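Local coordinates for protein tryptophan synthase alpha chain (Aquifex aeolicus, PDB 2EKC) that probably cleaves indoleglycerol phosphate to indole and glyceraldehyde 3-phosphate, as the alpha subunit of tryptophan synthase, in the last step of tryptophan synthesis, at residues Phe107-Gly110 / Leu111-Cys115; Val81-Leu84 / Ser85-Leu88; Arg116-Glu120 / Lys121-Gly125; Lys90-Pro93 / Asp94-Phe97. One frame throughout, in Å; residues are numbered along the deposited sequence.

In the fold
The four contacts lie within a TIM barrel, in the chain order 2, 4, 1, 3. Interaction 2 lies within helix 78-91, and interaction 4 carries that helix over into strand 97-100. Interaction 1 joins helices 103-109 and 111-120, and interaction 3 leads from the latter into strand 125-127. Interactions 2 and 3 have centres about 10 Å apart and meet through a salt bridge, Glu86 OE1 to Lys121 NZ at 2.8 Å. Interactions 3 and 4 meet where Asp124 OD2 lies 2.7 Å from Phe97 N. Interactions 1 and 4 are farthest apart, about 24 Å between centres. The side chain of Phe97 is about 8 Å from that of Glu49, a predicted proton acceptor.

Interaction 1 (Phe107-Gly110 / Leu111-Cys115); sequences FRIG and LEKFC
Gly110 O accepts a hydrogen bond from Phe114 N at 2.7 Å. The bond is nearly straight, 168° at the hydrogen, and the donor sits close to the line of the C=O bond. Gly110 is the N-cap of helix 111-120 and also the first residue past helix 103-109. Its phi is positive. A side chain there would jam against the carbonyl oxygen of Ile109, which accounts for a glycine at the joint.

Ile109 packs against two residues of the new helix. Its CD1 comes to the edge of the Phe114 ring, near the ring plane, 3.8 Å from Phe114 CD2. Its other branch, CG2, lies 3.9 Å from Lys113 CD. The two side chains of this second pair cross at about a right angle. In Phe114, CG lies anti to the backbone N (chi1 -167°), which swings the ring toward Ile109. An alanine in place of Ile109 would leave the Phe114 ring edge without its CD1 neighbour and is likely to open a gap beside it.

Lys113 bends at chi3 (-68°). Its NZ donates to a water at 2.8 Å, and that water donates to Ile109 O, also at 2.8 Å. On another side, Leu111 CD1 approaches Phe107 CA at 4.0 Å. Phe114 also stacks on Phe78 and meets Phe126. The joint thus combines a glycine at the N-cap position and a water-bridged carbonyl with an apolar side that continues into the protein interior.

Interaction 2 (Val81-Leu84 / Ser85-Leu88); sequences VLEL and SETL
Glu83 O accepts two hydrogen bonds from Thr87. One comes from Thr87 N at 2.9 Å, the other from Thr87 OG1 at the same length. The two donors reach the oxygen from opposite faces of its carbonyl plane. The hydroxyl can do this because OG1 lies beside its own backbone N (chi1 -64°) and so faces back up the helix. A valine in place of Thr87 would remove the second donor and would probably leave Glu83 O with the backbone bond alone from this residue.

Ser85 and Glu86 turn their polar ends to Lys121, just after helix 111-120. Ser85 OG bonds to Lys121 O, and Glu86 OE1 forms a salt bridge with Lys121 NZ. The other oxygen, Glu86 OE2, lies 3.6 Å from Glu83 OE1, with the carboxylate planes 76° apart. These like charges probably repel, and the lysine beside them is likely to ease the strain.

The backbone is a regular alpha helix. Ser85 N bonds to Val81 O, Glu86 N to Leu82 O at 2.9 Å and Leu88 N to Leu84 O at 3.0 Å. This is helix 78-91, one of the outer helices of the TIM barrel, and its inner side faces the strands. Val81 and Ser85 touch Ile50, while Leu88 touches Leu48 and Phe97.

Leu84 and Leu88 lie side by side and point the same way. Leu84 CD2 and Leu88 CD1 are 3.4 Å apart, tighter than ordinary van der Waals contact. Leu88 CG also rests 3.3 Å from Leu84 O. Both leucines pack on Phe37 of helix 30-42.

Interaction 3 (Arg116-Glu120 / Lys121-Gly125); sequences RLSRE and KGIDG
Lys121 N donates to Leu117 O at 3.1 Å, the last i to i+4 bond of helix 111-120. The bond is bent, 136° at the hydrogen. Lys121 CG lies 3.4 Å from the same carbonyl oxygen. Beyond it the side chain bends at chi2 and leads away toward helix 78-91.

Gly122 has a positive phi of 95° and is the C-prime residue of a Schellman motif. Its N makes a weak bond to Arg119 O. A side chain at these angles would jam against the carbonyl oxygen of Lys121.

Ile123 N completes the motif with a 3.0 Å bond to Ser118 O. Ile123 CB comes 3.9 Å from Ser118 CB, so an apolar touch backs the polar one. Ile123 O lies at the guanidinium edge of Arg119, in its plane, and takes a weak bond from Arg119 NH1. A water donates both to this oxygen and to Arg119 O, each at 2.8 Å.

Asp124 OD1 makes a long salt bridge with Arg119 NH1 at 4.0 Å, the two flat groups turned 76° apart. Its carboxylate has other partners in Arg3, Arg89 and Phe97 N.

Gly125 then opens strand 125-127 and pairs with Leu99 of strand 97-100. Ile123 packs on Leu99 and on Ser85, between that strand and helix 78-91.

Interaction 4 (Lys90-Pro93 / Asp94-Phe97); sequences KEFP and DIPF
Phe92 CB meets Ile95 CG1 at 3.9 Å, and this is the apolar touch across the turn. The bond from CA to CB points toward the 94-97 segment, but the ring leads away from it. CG lies beside the backbone N (chi1 -59°), which turns the ring back from the turn. The ring itself finds Leu41 of helix 30-42. Ile95 also touches Leu41, so both side chains share that neighbour.

Pro93 and Asp94 make the corner of the turn. Asp94 OD1 folds back to 3.4 Å from Pro93 C, and Pro93 CB lies 4.0 Å from the same OD1. Phe92 O lies 4.4 Å from Phe97 CZ and takes a weak hydrogen bond from Arg89 NH1.

Arg89 also donates to Ile95 O and makes a cation-pi contact with the Phe97 ring. Pro93 O bonds to Arg3.

The connection carries helix 78-91 into strand 97-100 of the barrel. Its two segments share a single apolar pair, Phe92 with Ile95. The carbonyl oxygens of Phe92 (weakly), Pro93 and Ile95 have arginine partners: Arg89, one residue before the segment, and Arg3. This is consistent with a turn held partly by polar bonds from outside its two segments.

Interaction 1 (Phe107-Gly110 / Leu111-Cys115)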
loop_
_atom_site.group_PDB
_atom_site.type_symbol
_atom_site.label_atom_id
_atom_site.label_comp_id
_atom_site.label_asym_id
_atom_site.label_seq_id
_atom_site.Cartn_x
_atom_site.Cartn_y
_atom_site.Cartn_z
ATOM N N PHE A 107 10.171 10.704 -11.953
ATOM C CA PHE A 107 11.133 11.634 -12.526
ATOM C C PHE A 107 11.028 11.688 -14.047
ATOM O O PHE A 107 11.088 12.763 -14.642
ATOM C CB PHE A 107 12.557 11.235 -12.141
ATOM C CG PHE A 107 13.605 12.144 -12.708
ATOM C CD1 PHE A 107 13.747 13.444 -12.228
ATOM C CD2 PHE A 107 14.430 11.715 -13.744
ATOM C CE1 PHE A 107 14.700 14.308 -12.773
ATOM C CE2 PHE A 107 15.383 12.567 -14.295
ATOM C CZ PHE A 107 15.519 13.866 -13.809
ATOM N N ARG A 108 10.877 10.526 -14.673
ATOM C CA ARG A 108 10.768 10.452 -16.127
ATOM C C ARG A 108 9.538 11.198 -16.633
ATOM O O ARG A 108 9.597 11.902 -17.640
ATOM C CB ARG A 108 10.683 8.992 -16.580
ATOM C CG ARG A 108 10.684 8.814 -18.096
ATOM C CD ARG A 108 10.153 7.446 -18.479
ATOM N NE ARG A 108 8.707 7.369 -18.295
ATOM C CZ ARG A 108 8.062 6.284 -17.880
ATOM N NH1 ARG A 108 8.738 5.179 -17.599
ATOM N NH2 ARG A 108 6.743 6.302 -17.750
ATOM N N ILE A 109 8.419 11.027 -15.939
ATOM C CA ILE A 109 7.171 11.676 -16.325
ATOM C C ILE A 109 7.156 13.151 -15.931
ATOM O O ILE A 109 6.569 13.982 -16.631
ATOM C CB ILE A 109 5.958 10.959 -15.676
ATOM C CG1 ILE A 109 5.763 9.588 -16.331
ATOM C CG2 ILE A 109 4.696 11.809 -15.813
ATOM C CD1 ILE A 109 4.673 8.746 -15.701
ATOM N N GLY A 110 7.811 13.468 -14.817
ATOM C CA GLY A 110 7.851 14.835 -14.326
ATOM C C GLY A 110 7.105 14.911 -13.005
ATOM O O GLY A 110 5.906 14.629 -12.956
ATOM N N LEU A 111 7.800 15.293 -11.934
ATOM C CA LEU A 111 7.180 15.369 -10.611
ATOM C C LEU A 111 5.837 16.089 -10.567
ATOM O O LEU A 111 4.844 15.518 -10.105
ATOM C CB LEU A 111 8.131 16.013 -9.598
ATOM C CG LEU A 111 9.084 15.050 -8.887
ATOM C CD1 LEU A 111 10.043 14.449 -9.893
ATOM C CD2 LEU A 111 9.842 15.783 -7.791
ATOM N N GLU A 112 5.802 17.338 -11.030
ATOM C CA GLU A 112 4.559 18.109 -11.021
ATOM C C GLU A 112 3.452 17.365 -11.758
ATOM O O GLU A 112 2.371 17.145 -11.211
ATOM C CB GLU A 112 4.760 19.475 -11.683
ATOM C CG GLU A 112 5.672 20.442 -10.930
ATOM C CD GLU A 112 4.999 21.092 -9.731
ATOM O OE1 GLU A 112 3.790 21.403 -9.812
ATOM O OE2 GLU A 112 5.687 21.314 -8.710
ATOM N N LYS A 113 3.722 16.976 -13.000
ATOM C CA LYS A 113 2.729 16.267 -13.800
ATOM C C LYS A 113 2.274 14.965 -13.147
ATOM O O LYS A 113 1.078 14.682 -13.080
ATOM C CB LYS A 113 3.278 15.963 -15.195
ATOM C CG LYS A 113 2.313 15.166 -16.053
ATOM C CD LYS A 113 2.880 14.817 -17.419
ATOM C CE LYS A 113 3.057 16.037 -18.292
ATOM N NZ LYS A 113 3.391 15.635 -19.694
ATOM N N PHE A 114 3.233 14.178 -12.672
ATOM C CA PHE A 114 2.933 12.899 -12.031
ATOM C C PHE A 114 1.958 13.096 -10.873
ATOM O O PHE A 114 0.941 12.402 -10.771
ATOM C CB PHE A 114 4.228 12.253 -11.525
ATOM C CG PHE A 114 4.080 10.809 -11.137
ATOM C CD1 PHE A 114 3.619 10.452 -9.873
ATOM C CD2 PHE A 114 4.407 9.802 -12.038
ATOM C CE1 PHE A 114 3.490 9.110 -9.511
ATOM C CE2 PHE A 114 4.279 8.457 -11.686
ATOM C CZ PHE A 114 3.821 8.110 -10.421
ATOM N N CYS A 115 2.264 14.054 -10.007
ATOM C CA CYS A 115 1.407 14.328 -8.867
ATOM C C CYS A 115 0.060 14.899 -9.297
ATOM O O CYS A 115 -0.976 14.509 -8.761
ATOM C CB CYS A 115 2.113 15.278 -7.895
ATOM S SG CYS A 115 3.508 14.504 -7.012
HETATM O O HOH W 1 5.469 13.793 -19.206
#

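Interaction 2 (Val81-Leu84 / Ser85-Leu88)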
loop_
_atom_site.group_PDB
_atom_site.type_symbol
_atom_site.label_atom_id
_atom_site.label_comp_id
_atom_site.label_asym_id
_atom_site.label_seq_id
_atom_site.Cartn_x
_atom_site.Cartn_y
_atom_site.Cartn_z
ATOM N N VAL A 81 -2.984 2.738 -15.318
ATOM C CA VAL A 81 -3.026 2.646 -13.868
ATOM C C VAL A 81 -4.001 3.663 -13.295
ATOM O O VAL A 81 -4.804 3.334 -12.423
ATOM C CB VAL A 81 -1.634 2.896 -13.243
ATOM C CG1 VAL A 81 -1.756 2.978 -11.722
ATOM C CG2 VAL A 81 -0.678 1.765 -13.632
ATOM N N LEU A 82 -3.931 4.900 -13.782
ATOM C CA LEU A 82 -4.817 5.944 -13.281
ATOM C C LEU A 82 -6.263 5.758 -13.739
ATOM O O LEU A 82 -7.188 6.179 -13.049
ATOM C CB LEU A 82 -4.299 7.329 -13.687
ATOM C CG LEU A 82 -2.948 7.723 -13.068
ATOM C CD1 LEU A 82 -2.640 9.169 -13.408
ATOM C CD2 LEU A 82 -2.990 7.539 -11.551
ATOM N N GLU A 83 -6.454 5.138 -14.901
ATOM C CA GLU A 83 -7.803 4.884 -15.405
ATOM C C GLU A 83 -8.480 3.901 -14.451
ATOM O O GLU A 83 -9.663 4.040 -14.135
ATOM C CB GLU A 83 -7.750 4.290 -16.818
ATOM C CG GLU A 83 -9.097 3.805 -17.357
ATOM C CD GLU A 83 -10.093 4.930 -17.604
ATOM O OE1 GLU A 83 -10.437 5.658 -16.648
ATOM O OE2 GLU A 83 -10.540 5.081 -18.761
ATOM N N LEU A 84 -7.718 2.912 -13.991
ATOM C CA LEU A 84 -8.237 1.912 -13.059
ATOM C C LEU A 84 -8.560 2.572 -11.720
ATOM O O LEU A 84 -9.573 2.265 -11.101
ATOM C CB LEU A 84 -7.216 0.777 -12.868
ATOM C CG LEU A 84 -7.591 -0.354 -11.898
ATOM C CD1 LEU A 84 -6.937 -1.652 -12.339
ATOM C CD2 LEU A 84 -7.170 0.015 -10.480
ATOM N N SER A 85 -7.695 3.478 -11.273
ATOM C CA SER A 85 -7.926 4.193 -10.017
ATOM C C SER A 85 -9.222 5.001 -10.136
ATOM O O SER A 85 -10.082 4.948 -9.257
ATOM C CB SER A 85 -6.760 5.144 -9.713
ATOM O OG SER A 85 -7.070 6.010 -8.626
ATOM N N GLU A 86 -9.357 5.746 -11.225
ATOM C CA GLU A 86 -10.553 6.556 -11.431
ATOM C C GLU A 86 -11.807 5.674 -11.453
ATOM O O GLU A 86 -12.831 6.016 -10.862
ATOM C CB GLU A 86 -10.439 7.346 -12.737
ATOM C CG GLU A 86 -11.676 8.175 -13.069
ATOM C CD GLU A 86 -11.549 8.918 -14.386
ATOM O OE1 GLU A 86 -10.781 9.904 -14.447
ATOM O OE2 GLU A 86 -12.212 8.511 -15.365
ATOM N N THR A 87 -11.721 4.536 -12.131
ATOM C CA THR A 87 -12.849 3.619 -12.214
ATOM C C THR A 87 -13.269 3.104 -10.837
ATOM O O THR A 87 -14.457 3.074 -10.512
ATOM C CB THR A 87 -12.515 2.425 -13.124
ATOM O OG1 THR A 87 -12.306 2.897 -14.462
ATOM C CG2 THR A 87 -13.654 1.416 -13.126
ATOM N N LEU A 88 -12.294 2.710 -10.025
ATOM C CA LEU A 88 -12.583 2.191 -8.689
ATOM C C LEU A 88 -13.050 3.293 -7.741
ATOM O O LEU A 88 -13.893 3.062 -6.875
ATOM C CB LEU A 88 -11.341 1.504 -8.107
ATOM C CG LEU A 88 -10.853 0.231 -8.808
ATOM C CD1 LEU A 88 -9.615 -0.275 -8.117
ATOM C CD2 LEU A 88 -11.953 -0.834 -8.779
#

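Interaction 3 (Arg116-Glu120 / Lys121-Gly125)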
loop_
_atom_site.group_PDB
_atom_site.type_symbol
_atom_site.label_atom_id
_atom_site.label_comp_id
_atom_site.label_asym_id
_atom_site.label_seq_id
_atom_site.Cartn_x
_atom_site.Cartn_y
_atom_site.Cartn_z
ATOM N N ARG A 116 0.077 15.810 -10.270
ATOM C CA ARG A 116 -1.154 16.424 -10.781
ATOM C C ARG A 116 -2.111 15.336 -11.266
ATOM O O ARG A 116 -3.268 15.285 -10.862
ATOM C CB ARG A 116 -0.840 17.375 -11.949
ATOM C CG ARG A 116 -2.027 18.156 -12.502
ATOM C CD ARG A 116 -1.653 18.833 -13.824
ATOM N NE ARG A 116 -1.778 17.924 -14.965
ATOM C CZ ARG A 116 -1.052 18.001 -16.078
ATOM N NH1 ARG A 116 -0.132 18.944 -16.213
ATOM N NH2 ARG A 116 -1.254 17.136 -17.063
ATOM N N LEU A 117 -1.619 14.471 -12.146
ATOM C CA LEU A 117 -2.434 13.390 -12.684
ATOM C C LEU A 117 -2.941 12.426 -11.615
ATOM O O LEU A 117 -4.111 12.037 -11.630
ATOM C CB LEU A 117 -1.647 12.621 -13.749
ATOM C CG LEU A 117 -1.374 13.436 -15.020
ATOM C CD1 LEU A 117 -0.420 12.688 -15.929
ATOM C CD2 LEU A 117 -2.691 13.723 -15.727
ATOM N N SER A 118 -2.062 12.032 -10.699
ATOM C CA SER A 118 -2.445 11.107 -9.629
ATOM C C SER A 118 -3.613 11.658 -8.812
ATOM O O SER A 118 -4.589 10.956 -8.545
ATOM C CB SER A 118 -1.255 10.844 -8.692
ATOM O OG SER A 118 -0.230 10.114 -9.349
ATOM N N ARG A 119 -3.510 12.921 -8.415
ATOM C CA ARG A 119 -4.564 13.541 -7.623
ATOM C C ARG A 119 -5.885 13.615 -8.388
ATOM O O ARG A 119 -6.948 13.359 -7.827
ATOM C CB ARG A 119 -4.135 14.947 -7.193
ATOM C CG ARG A 119 -5.042 15.589 -6.159
ATOM C CD ARG A 119 -5.149 14.702 -4.927
ATOM N NE ARG A 119 -5.825 15.359 -3.811
ATOM C CZ ARG A 119 -6.196 14.736 -2.695
ATOM N NH1 ARG A 119 -5.964 13.437 -2.549
ATOM N NH2 ARG A 119 -6.793 15.411 -1.723
ATOM N N GLU A 120 -5.818 13.960 -9.669
ATOM C CA GLU A 120 -7.023 14.076 -10.478
ATOM C C GLU A 120 -7.754 12.749 -10.672
ATOM O O GLU A 120 -8.966 12.735 -10.879
ATOM C CB GLU A 120 -6.688 14.674 -11.846
ATOM C CG GLU A 120 -5.947 16.004 -11.779
ATOM C CD GLU A 120 -5.866 16.703 -13.126
ATOM O OE1 GLU A 120 -5.801 16.004 -14.161
ATOM O OE2 GLU A 120 -5.852 17.953 -13.150
ATOM N N LYS A 121 -7.025 11.637 -10.591
ATOM C CA LYS A 121 -7.633 10.323 -10.792
ATOM C C LYS A 121 -7.957 9.524 -9.529
ATOM O O LYS A 121 -8.152 8.312 -9.601
ATOM C CB LYS A 121 -6.748 9.474 -11.707
ATOM C CG LYS A 121 -6.508 10.071 -13.083
ATOM C CD LYS A 121 -7.764 10.066 -13.926
ATOM C CE LYS A 121 -7.482 10.609 -15.320
ATOM N NZ LYS A 121 -8.692 10.580 -16.186
ATOM N N GLY A 122 -8.008 10.186 -8.379
ATOM C CA GLY A 122 -8.363 9.487 -7.155
ATOM C C GLY A 122 -7.279 8.952 -6.236
ATOM O O GLY A 122 -7.598 8.318 -5.230
ATOM N N ILE A 123 -6.010 9.189 -6.547
ATOM C CA ILE A 123 -4.940 8.688 -5.682
ATOM C C ILE A 123 -4.848 9.550 -4.425
ATOM O O ILE A 123 -4.904 10.777 -4.498
ATOM C CB ILE A 123 -3.568 8.690 -6.406
ATOM C CG1 ILE A 123 -3.597 7.726 -7.600
ATOM C CG2 ILE A 123 -2.463 8.291 -5.434
ATOM C CD1 ILE A 123 -3.825 6.261 -7.216
ATOM N N ASP A 124 -4.713 8.904 -3.271
ATOM C CA ASP A 124 -4.626 9.623 -2.007
ATOM C C ASP A 124 -3.200 9.854 -1.534
ATOM O O ASP A 124 -2.920 10.858 -0.882
ATOM C CB ASP A 124 -5.403 8.874 -0.927
ATOM C CG ASP A 124 -6.890 8.909 -1.166
ATOM O OD1 ASP A 124 -7.455 10.022 -1.158
ATOM O OD2 ASP A 124 -7.486 7.835 -1.372
ATOM N N GLY A 125 -2.306 8.920 -1.853
ATOM C CA GLY A 125 -0.915 9.056 -1.449
ATOM C C GLY A 125 -0.024 8.070 -2.182
ATOM O O GLY A 125 -0.513 7.283 -2.991
HETATM O O HOH W 2 -7.154 12.168 -5.315
#

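Interaction 4 (Lys90-Pro93 / Asp94-Phe97)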
loop_
_atom_site.group_PDB
_atom_site.type_symbol
_atom_site.label_atom_id
_atom_site.label_comp_id
_atom_site.label_asym_id
_atom_site.label_seq_id
_atom_site.Cartn_x
_atom_site.Cartn_y
_atom_site.Cartn_z
ATOM N N LYS A 90 -14.951 5.741 -8.293
ATOM C CA LYS A 90 -16.374 6.010 -8.447
ATOM C C LYS A 90 -17.234 5.028 -7.659
ATOM O O LYS A 90 -18.300 5.389 -7.163
ATOM C CB LYS A 90 -16.770 5.967 -9.928
ATOM C CG LYS A 90 -15.937 6.878 -10.820
ATOM C CD LYS A 90 -16.670 7.248 -12.115
ATOM C CE LYS A 90 -17.078 6.027 -12.927
ATOM N NZ LYS A 90 -15.916 5.267 -13.452
ATOM N N GLU A 91 -16.759 3.794 -7.526
ATOM C CA GLU A 91 -17.502 2.760 -6.812
ATOM C C GLU A 91 -17.203 2.701 -5.319
ATOM O O GLU A 91 -18.038 2.258 -4.536
ATOM C CB GLU A 91 -17.215 1.398 -7.439
ATOM C CG GLU A 91 -17.412 1.369 -8.937
ATOM C CD GLU A 91 -16.962 0.064 -9.553
ATOM O OE1 GLU A 91 -17.562 -0.982 -9.234
ATOM O OE2 GLU A 91 -16.002 0.087 -10.353
ATOM N N PHE A 92 -16.011 3.136 -4.927
ATOM C CA PHE A 92 -15.609 3.115 -3.523
ATOM C C PHE A 92 -15.071 4.494 -3.153
ATOM O O PHE A 92 -13.865 4.695 -3.028
ATOM C CB PHE A 92 -14.542 2.037 -3.321
ATOM C CG PHE A 92 -15.005 0.663 -3.708
ATOM C CD1 PHE A 92 -15.651 -0.152 -2.787
ATOM C CD2 PHE A 92 -14.843 0.202 -5.008
ATOM C CE1 PHE A 92 -16.132 -1.405 -3.156
ATOM C CE2 PHE A 92 -15.320 -1.051 -5.387
ATOM C CZ PHE A 92 -15.966 -1.855 -4.458
ATOM N N PRO A 93 -15.979 5.464 -2.965
ATOM C CA PRO A 93 -15.681 6.856 -2.622
ATOM C C PRO A 93 -14.755 7.151 -1.450
ATOM O O PRO A 93 -13.955 8.079 -1.521
ATOM C CB PRO A 93 -17.069 7.459 -2.392
ATOM C CG PRO A 93 -17.945 6.649 -3.275
ATOM C CD PRO A 93 -17.436 5.252 -3.025
ATOM N N ASP A 94 -14.851 6.373 -0.378
ATOM C CA ASP A 94 -14.047 6.655 0.802
ATOM C C ASP A 94 -12.840 5.769 1.094
ATOM O O ASP A 94 -12.123 6.017 2.060
ATOM C CB ASP A 94 -14.963 6.690 2.026
ATOM C CG ASP A 94 -16.255 7.445 1.758
ATOM O OD1 ASP A 94 -16.185 8.605 1.290
ATOM O OD2 ASP A 94 -17.339 6.876 2.010
ATOM N N ILE A 95 -12.609 4.745 0.281
ATOM C CA ILE A 95 -11.461 3.865 0.498
ATOM C C ILE A 95 -10.169 4.553 0.047
ATOM O O ILE A 95 -10.037 4.949 -1.112
ATOM C CB ILE A 95 -11.594 2.533 -0.290
ATOM C CG1 ILE A 95 -12.854 1.776 0.149
ATOM C CG2 ILE A 95 -10.334 1.680 -0.089
ATOM C CD1 ILE A 95 -12.879 1.394 1.615
ATOM N N PRO A 96 -9.201 4.714 0.959
ATOM C CA PRO A 96 -7.935 5.359 0.594
ATOM C C PRO A 96 -7.200 4.552 -0.482
ATOM O O PRO A 96 -7.097 3.327 -0.376
ATOM C CB PRO A 96 -7.158 5.363 1.911
ATOM C CG PRO A 96 -8.223 5.388 2.939
ATOM C CD PRO A 96 -9.238 4.419 2.402
ATOM N N PHE A 97 -6.697 5.239 -1.506
ATOM C CA PHE A 97 -5.945 4.604 -2.587
ATOM C C PHE A 97 -4.485 5.048 -2.500
ATOM O O PHE A 97 -4.193 6.245 -2.533
ATOM C CB PHE A 97 -6.478 5.023 -3.967
ATOM C CG PHE A 97 -7.799 4.399 -4.351
ATOM C CD1 PHE A 97 -8.523 3.625 -3.455
ATOM C CD2 PHE A 97 -8.323 4.618 -5.625
ATOM C CE1 PHE A 97 -9.752 3.078 -3.815
ATOM C CE2 PHE A 97 -9.553 4.078 -5.998
ATOM C CZ PHE A 97 -10.270 3.305 -5.089
#